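Local coordinates for iron-sulfur cluster co-chaperone protein HscB (Homo sapiens, PDB 3BVO), which acts as a J-type co-chaperone in mitochondrial iron-sulfur cluster assembly, forming an iron-sulfur transfer complex with ISCU and HSPA9, at residues A[66-75]-A[89-100]. Numbering follows the deposited sequence.
Sequences YQQLQRLVHP and SEKHSTLVNDAY
Y66 lays its ring over that of Y100 in an offset stack, centroids 4.6 Å apart and planes at 29°, and Y66 CB also sits over the Y100 face in a CH-pi contact. With CG anti to the backbone N (chi1 177°), the Y66 ring reaches past Y100, and its OH donates to N97 OD1 at 2.7 Å, the hydroxyl oxygen lying 21° out of the amide's carbonyl plane. One turn on, the Q70 chain bends at chi2 and brings OE1 within 2.6 Å of S93 OG; this hydroxyl donates from above the carbonyl plane rather than along a lone pair. These contacts join the two long antiparallel helices of the J domain, 59-73 and 83-104, beside the HPD motif, H74-P75-D76, which begins just past the first. Between the helices, V73 and V96 interlock knobs-into-holes: V96 fits among Y66, L69, Q70 and V73, and V73 among S89, H92, S93 and V96. The V73 CB lies 3.7 Å from H92 CB, while H92 NE2 is hydrogen-bonded to the backbone O of Q37. Where helix 59-73 ends, S89 OG donates to V73 O (2.7 Å), and the P75 ring packs with its CD 3.8 Å from S93 OG.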
ATOM      1  N   TYR A  66       3.402  -3.172 -12.732  1.00 67.04           N
ATOM      2  CA  TYR A  66       2.311  -4.095 -12.446  1.00 67.07           C
ATOM      3  C   TYR A  66       1.965  -4.935 -13.676  1.00 67.64           C
ATOM      4  O   TYR A  66       1.745  -6.145 -13.573  1.00 67.03           O
ATOM      5  CB  TYR A  66       1.063  -3.350 -11.947  1.00 66.33           C
ATOM      6  CG  TYR A  66      -0.099  -4.287 -11.708  1.00 65.68           C
ATOM      7  CD1 TYR A  66      -0.113  -5.139 -10.594  1.00 68.24           C
ATOM      8  CD2 TYR A  66      -1.157  -4.364 -12.610  1.00 61.75           C
ATOM      9  CE1 TYR A  66      -1.167  -6.028 -10.376  1.00 65.39           C
ATOM     10  CE2 TYR A  66      -2.216  -5.254 -12.403  1.00 60.45           C
ATOM     11  CZ  TYR A  66      -2.215  -6.076 -11.286  1.00 63.03           C
ATOM     12  OH  TYR A  66      -3.255  -6.944 -11.072  1.00 65.14           O
ATOM     13  N   GLN A  67       1.931  -4.289 -14.836  1.00 68.66           N
ATOM     14  CA  GLN A  67       1.660  -4.992 -16.083  1.00 70.49           C
ATOM     15  C   GLN A  67       2.804  -5.911 -16.527  1.00 71.59           C
ATOM     16  O   GLN A  67       2.573  -7.088 -16.783  1.00 72.00           O
ATOM     17  CB  GLN A  67       1.292  -4.009 -17.183  1.00 70.68           C
ATOM     18  CG  GLN A  67       0.014  -3.251 -16.902  1.00 73.41           C
ATOM     19  CD  GLN A  67      -0.023  -1.949 -17.644  1.00 81.13           C
ATOM     20  OE1 GLN A  67       0.388  -1.875 -18.801  1.00 85.93           O
ATOM     21  NE2 GLN A  67      -0.497  -0.900 -16.980  1.00 83.70           N
ATOM     22  N   GLN A  68       4.025  -5.381 -16.613  1.00 72.52           N
ATOM     23  CA  GLN A  68       5.187  -6.195 -16.980  1.00 73.98           C
ATOM     24  C   GLN A  68       5.155  -7.525 -16.235  1.00 74.30           C
ATOM     25  O   GLN A  68       5.281  -8.594 -16.841  1.00 73.83           O
ATOM     26  CB  GLN A  68       6.504  -5.484 -16.651  1.00 73.57           C
ATOM     27  CG  GLN A  68       6.819  -4.249 -17.473  1.00 77.30           C
ATOM     28  CD  GLN A  68       7.998  -3.451 -16.913  1.00 75.71           C
ATOM     29  OE1 GLN A  68       8.501  -3.723 -15.811  1.00 78.80           O
ATOM     30  NE2 GLN A  68       8.441  -2.456 -17.676  1.00 81.01           N
ATOM     31  N   LEU A  69       4.983  -7.445 -14.917  1.00 74.80           N
ATOM     32  CA  LEU A  69       5.065  -8.622 -14.074  1.00 75.74           C
ATOM     33  C   LEU A  69       3.877  -9.528 -14.313  1.00 76.88           C
ATOM     34  O   LEU A  69       4.026 -10.757 -14.367  1.00 77.56           O
ATOM     35  CB  LEU A  69       5.195  -8.249 -12.592  1.00 74.93           C
ATOM     36  CG  LEU A  69       6.438  -7.420 -12.267  1.00 74.15           C
ATOM     37  CD1 LEU A  69       6.537  -7.137 -10.776  1.00 72.56           C
ATOM     38  CD2 LEU A  69       7.695  -8.118 -12.770  1.00 68.86           C
ATOM     39  N   GLN A  70       2.706  -8.923 -14.487  1.00 77.20           N
ATOM     40  CA  GLN A  70       1.491  -9.706 -14.654  1.00 78.24           C
ATOM     41  C   GLN A  70       1.494 -10.414 -16.010  1.00 78.93           C
ATOM     42  O   GLN A  70       0.795 -11.405 -16.213  1.00 79.41           O
ATOM     43  CB  GLN A  70       0.238  -8.851 -14.439  1.00 77.92           C
ATOM     44  CG  GLN A  70      -0.891  -9.569 -13.685  1.00 79.30           C
ATOM     45  CD  GLN A  70      -0.410 -10.398 -12.480  1.00 83.91           C
ATOM     46  OE1 GLN A  70       0.114 -11.502 -12.645  1.00 87.07           O
ATOM     47  NE2 GLN A  70      -0.622  -9.878 -11.267  1.00 81.38           N
ATOM     48  N   ARG A  71       2.325  -9.910 -16.915  1.00 79.19           N
ATOM     49  CA  ARG A  71       2.576 -10.550 -18.194  1.00 79.40           C
ATOM     50  C   ARG A  71       3.392 -11.835 -17.977  1.00 78.41           C
ATOM     51  O   ARG A  71       3.283 -12.785 -18.749  1.00 79.05           O
ATOM     52  CB  ARG A  71       3.317  -9.574 -19.118  1.00 78.99           C
ATOM     53  CG  ARG A  71       3.126  -9.825 -20.609  1.00 82.10           C
ATOM     54  CD  ARG A  71       3.834  -8.766 -21.478  1.00 81.23           C
ATOM     55  NE  ARG A  71       3.113  -7.487 -21.527  1.00 92.11           N
ATOM     56  CZ  ARG A  71       3.544  -6.335 -21.005  1.00 93.87           C
ATOM     57  NH1 ARG A  71       2.788  -5.248 -21.108  1.00 94.78           N
ATOM     58  NH2 ARG A  71       4.722  -6.254 -20.388  1.00 93.47           N
ATOM     59  N   LEU A  72       4.185 -11.864 -16.908  1.00 77.11           N
ATOM     60  CA  LEU A  72       5.132 -12.951 -16.669  1.00 75.14           C
ATOM     61  C   LEU A  72       4.577 -14.044 -15.787  1.00 74.59           C
ATOM     62  O   LEU A  72       4.865 -15.212 -16.012  1.00 74.94           O
ATOM     63  CB  LEU A  72       6.418 -12.417 -16.035  1.00 74.41           C
ATOM     64  CG  LEU A  72       7.300 -11.500 -16.883  1.00 70.35           C
ATOM     65  CD1 LEU A  72       8.316 -10.792 -16.006  1.00 64.90           C
ATOM     66  CD2 LEU A  72       7.983 -12.276 -18.005  1.00 66.18           C
ATOM     67  N   VAL A  73       3.796 -13.674 -14.779  1.00 74.04           N
ATOM     68  CA  VAL A  73       3.401 -14.636 -13.743  1.00 73.92           C
ATOM     69  C   VAL A  73       1.910 -14.993 -13.636  1.00 74.62           C
ATOM     70  O   VAL A  73       1.550 -15.913 -12.897  1.00 74.49           O
ATOM     71  CB  VAL A  73       3.903 -14.211 -12.345  1.00 73.08           C
ATOM     72  CG1 VAL A  73       5.413 -14.104 -12.334  1.00 72.99           C
ATOM     73  CG2 VAL A  73       3.247 -12.912 -11.903  1.00 70.75           C
ATOM     74  N   HIS A  74       1.052 -14.282 -14.362  1.00 75.22           N
ATOM     75  CA  HIS A  74      -0.391 -14.510 -14.271  1.00 75.89           C
ATOM     76  C   HIS A  74      -0.817 -15.935 -14.654  1.00 75.61           C
ATOM     77  O   HIS A  74      -0.395 -16.449 -15.691  1.00 75.67           O
ATOM     78  CB  HIS A  74      -1.172 -13.488 -15.100  1.00 76.05           C
ATOM     79  CG  HIS A  74      -2.629 -13.439 -14.759  1.00 79.16           C
ATOM     80  ND1 HIS A  74      -3.573 -14.206 -15.411  1.00 79.22           N
ATOM     81  CD2 HIS A  74      -3.300 -12.744 -13.810  1.00 78.50           C
ATOM     82  CE1 HIS A  74      -4.763 -13.969 -14.890  1.00 79.37           C
ATOM     83  NE2 HIS A  74      -4.626 -13.084 -13.918  1.00 77.68           N
ATOM     84  N   PRO A  75      -1.675 -16.566 -13.823  1.00 75.45           N
ATOM     85  CA  PRO A  75      -2.003 -17.989 -13.964  1.00 76.14           C
ATOM     86  C   PRO A  75      -2.521 -18.420 -15.340  1.00 76.32           C
ATOM     87  O   PRO A  75      -2.415 -19.605 -15.681  1.00 76.10           O
ATOM     88  CB  PRO A  75      -3.067 -18.208 -12.886  1.00 76.09           C
ATOM     89  CG  PRO A  75      -2.775 -17.170 -11.879  1.00 76.72           C
ATOM     90  CD  PRO A  75      -2.386 -15.974 -12.678  1.00 75.09           C
ATOM     91  N   SER A  89       3.003 -19.615  -9.923  1.00 68.14           N
ATOM     92  CA  SER A  89       2.372 -18.590 -10.762  1.00 68.47           C
ATOM     93  C   SER A  89       1.263 -17.878  -9.999  1.00 68.84           C
ATOM     94  O   SER A  89       1.149 -16.659 -10.059  1.00 68.77           O
ATOM     95  CB  SER A  89       1.830 -19.219 -12.048  1.00 68.78           C
ATOM     96  OG  SER A  89       0.757 -18.480 -12.594  1.00 66.23           O
ATOM     97  N   GLU A  90       0.459 -18.659  -9.280  1.00 69.52           N
ATOM     98  CA  GLU A  90      -0.573 -18.145  -8.388  1.00 70.08           C
ATOM     99  C   GLU A  90       0.051 -17.376  -7.209  1.00 70.45           C
ATOM    100  O   GLU A  90      -0.381 -16.259  -6.884  1.00 71.07           O
ATOM    101  CB  GLU A  90      -1.468 -19.300  -7.909  1.00 70.22           C
ATOM    102  CG  GLU A  90      -2.296 -19.042  -6.660  1.00 75.50           C
ATOM    103  CD  GLU A  90      -3.593 -18.332  -6.952  1.00 82.98           C
ATOM    104  OE1 GLU A  90      -3.562 -17.124  -7.267  1.00 87.33           O
ATOM    105  OE2 GLU A  90      -4.654 -18.981  -6.852  1.00 88.10           O
ATOM    106  N   LYS A  91       1.071 -17.953  -6.579  1.00 69.58           N
ATOM    107  CA  LYS A  91       1.709 -17.267  -5.457  1.00 69.54           C
ATOM    108  C   LYS A  91       2.235 -15.887  -5.864  1.00 69.92           C
ATOM    109  O   LYS A  91       1.766 -14.885  -5.326  1.00 70.31           O
ATOM    110  CB  LYS A  91       2.770 -18.141  -4.782  1.00 69.05           C
ATOM    111  CG  LYS A  91       2.150 -19.304  -4.018  1.00 70.16           C
ATOM    112  CD  LYS A  91       3.125 -20.091  -3.150  1.00 70.42           C
ATOM    113  CE  LYS A  91       2.365 -21.165  -2.352  1.00 76.61           C
ATOM    114  NZ  LYS A  91       3.199 -21.805  -1.293  1.00 80.85           N
ATOM    115  N   HIS A  92       3.164 -15.846  -6.828  1.00 69.96           N
ATOM    116  CA  HIS A  92       3.687 -14.608  -7.422  1.00 69.10           C
ATOM    117  C   HIS A  92       2.586 -13.581  -7.721  1.00 69.61           C
ATOM    118  O   HIS A  92       2.641 -12.448  -7.225  1.00 69.94           O
ATOM    119  CB  HIS A  92       4.409 -14.906  -8.738  1.00 68.98           C
ATOM    120  CG  HIS A  92       5.833 -15.337  -8.583  1.00 70.17           C
ATOM    121  ND1 HIS A  92       6.841 -14.466  -8.232  1.00 76.14           N
ATOM    122  CD2 HIS A  92       6.425 -16.538  -8.773  1.00 72.36           C
ATOM    123  CE1 HIS A  92       7.990 -15.117  -8.188  1.00 70.73           C
ATOM    124  NE2 HIS A  92       7.764 -16.376  -8.507  1.00 75.31           N
ATOM    125  N   SER A  93       1.596 -13.983  -8.528  1.00 68.95           N
ATOM    126  CA  SER A  93       0.520 -13.085  -8.994  1.00 68.68           C
ATOM    127  C   SER A  93      -0.266 -12.424  -7.853  1.00 69.22           C
ATOM    128  O   SER A  93      -0.612 -11.232  -7.930  1.00 69.51           O
ATOM    129  CB  SER A  93      -0.432 -13.832  -9.924  1.00 68.37           C
ATOM    130  OG  SER A  93      -1.087 -12.936 -10.800  1.00 67.78           O
ATOM    131  N   THR A  94      -0.533 -13.203  -6.804  1.00 68.75           N
ATOM    132  CA  THR A  94      -1.059 -12.683  -5.548  1.00 68.98           C
ATOM    133  C   THR A  94      -0.137 -11.632  -4.950  1.00 69.55           C
ATOM    134  O   THR A  94      -0.606 -10.549  -4.599  1.00 70.55           O
ATOM    135  CB  THR A  94      -1.296 -13.797  -4.495  1.00 69.56           C
ATOM    136  OG1 THR A  94      -2.030 -14.883  -5.084  1.00 74.21           O
ATOM    137  CG2 THR A  94      -2.067 -13.255  -3.289  1.00 65.49           C
ATOM    138  N   LEU A  95       1.161 -11.933  -4.830  1.00 69.53           N
ATOM    139  CA  LEU A  95       2.093 -10.971  -4.224  1.00 70.39           C
ATOM    140  C   LEU A  95       2.096  -9.702  -5.056  1.00 71.28           C
ATOM    141  O   LEU A  95       1.988  -8.602  -4.522  1.00 72.31           O
ATOM    142  CB  LEU A  95       3.522 -11.515  -4.111  1.00 70.70           C
ATOM    143  CG  LEU A  95       3.861 -12.745  -3.259  1.00 73.72           C
ATOM    144  CD1 LEU A  95       5.212 -13.286  -3.678  1.00 72.10           C
ATOM    145  CD2 LEU A  95       3.853 -12.442  -1.764  1.00 72.59           C
ATOM    146  N   VAL A  96       2.193  -9.861  -6.372  1.00 71.36           N
ATOM    147  CA  VAL A  96       2.216  -8.720  -7.279  1.00 71.44           C
ATOM    148  C   VAL A  96       1.017  -7.816  -7.015  1.00 71.63           C
ATOM    149  O   VAL A  96       1.164  -6.596  -6.895  1.00 71.41           O
ATOM    150  CB  VAL A  96       2.262  -9.169  -8.746  1.00 71.59           C
ATOM    151  CG1 VAL A  96       2.133  -7.976  -9.679  1.00 70.86           C
ATOM    152  CG2 VAL A  96       3.560  -9.918  -9.024  1.00 70.18           C
ATOM    153  N   ASN A  97      -0.158  -8.420  -6.889  1.00 72.20           N
ATOM    154  CA  ASN A  97      -1.356  -7.667  -6.536  1.00 73.28           C
ATOM    155  C   ASN A  97      -1.211  -6.923  -5.221  1.00 73.53           C
ATOM    156  O   ASN A  97      -1.540  -5.741  -5.153  1.00 73.87           O
ATOM    157  CB  ASN A  97      -2.584  -8.573  -6.476  1.00 73.77           C
ATOM    158  CG  ASN A  97      -3.023  -9.042  -7.839  1.00 74.13           C
ATOM    159  OD1 ASN A  97      -2.751  -8.398  -8.858  1.00 69.52           O
ATOM    160  ND2 ASN A  97      -3.712 -10.176  -7.867  1.00 75.16           N
ATOM    161  N   ASP A  98      -0.721  -7.609  -4.189  1.00 73.28           N
ATOM    162  CA  ASP A  98      -0.585  -6.999  -2.871  1.00 74.01           C
ATOM    163  C   ASP A  98       0.265  -5.753  -2.969  1.00 73.70           C
ATOM    164  O   ASP A  98      -0.229  -4.647  -2.763  1.00 74.21           O
ATOM    165  CB  ASP A  98       0.030  -7.966  -1.867  1.00 75.01           C
ATOM    166  CG  ASP A  98      -0.909  -9.075  -1.471  1.00 84.90           C
ATOM    167  OD1 ASP A  98      -2.145  -8.922  -1.636  1.00 91.42           O
ATOM    168  OD2 ASP A  98      -0.401 -10.110  -0.982  1.00 94.17           O
ATOM    169  N   ALA A  99       1.538  -5.941  -3.304  1.00 72.97           N
ATOM    170  CA  ALA A  99       2.448  -4.841  -3.550  1.00 72.28           C
ATOM    171  C   ALA A  99       1.743  -3.690  -4.298  1.00 71.14           C
ATOM    172  O   ALA A  99       1.653  -2.560  -3.802  1.00 70.71           O
ATOM    173  CB  ALA A  99       3.654  -5.340  -4.322  1.00 71.80           C
ATOM    174  N   TYR A 100       1.209  -3.977  -5.470  1.00 70.02           N
ATOM    175  CA  TYR A 100       0.620  -2.912  -6.236  1.00 71.49           C
ATOM    176  C   TYR A 100      -0.414  -2.101  -5.428  1.00 74.53           C
ATOM    177  O   TYR A 100      -0.243  -0.886  -5.250  1.00 75.79           O
ATOM    178  CB  TYR A 100       0.003  -3.434  -7.521  1.00 70.05           C
ATOM    179  CG  TYR A 100      -0.673  -2.345  -8.292  1.00 66.64           C
ATOM    180  CD1 TYR A 100       0.064  -1.254  -8.779  1.00 68.30           C
ATOM    181  CD2 TYR A 100      -2.048  -2.379  -8.525  1.00 64.24           C
ATOM    182  CE1 TYR A 100      -0.546  -0.227  -9.500  1.00 65.79           C
ATOM    183  CE2 TYR A 100      -2.678  -1.349  -9.252  1.00 64.63           C
ATOM    184  CZ  TYR A 100      -1.914  -0.282  -9.735  1.00 64.55           C
ATOM    185  OH  TYR A 100      -2.505   0.728 -10.449  1.00 63.81           O
TER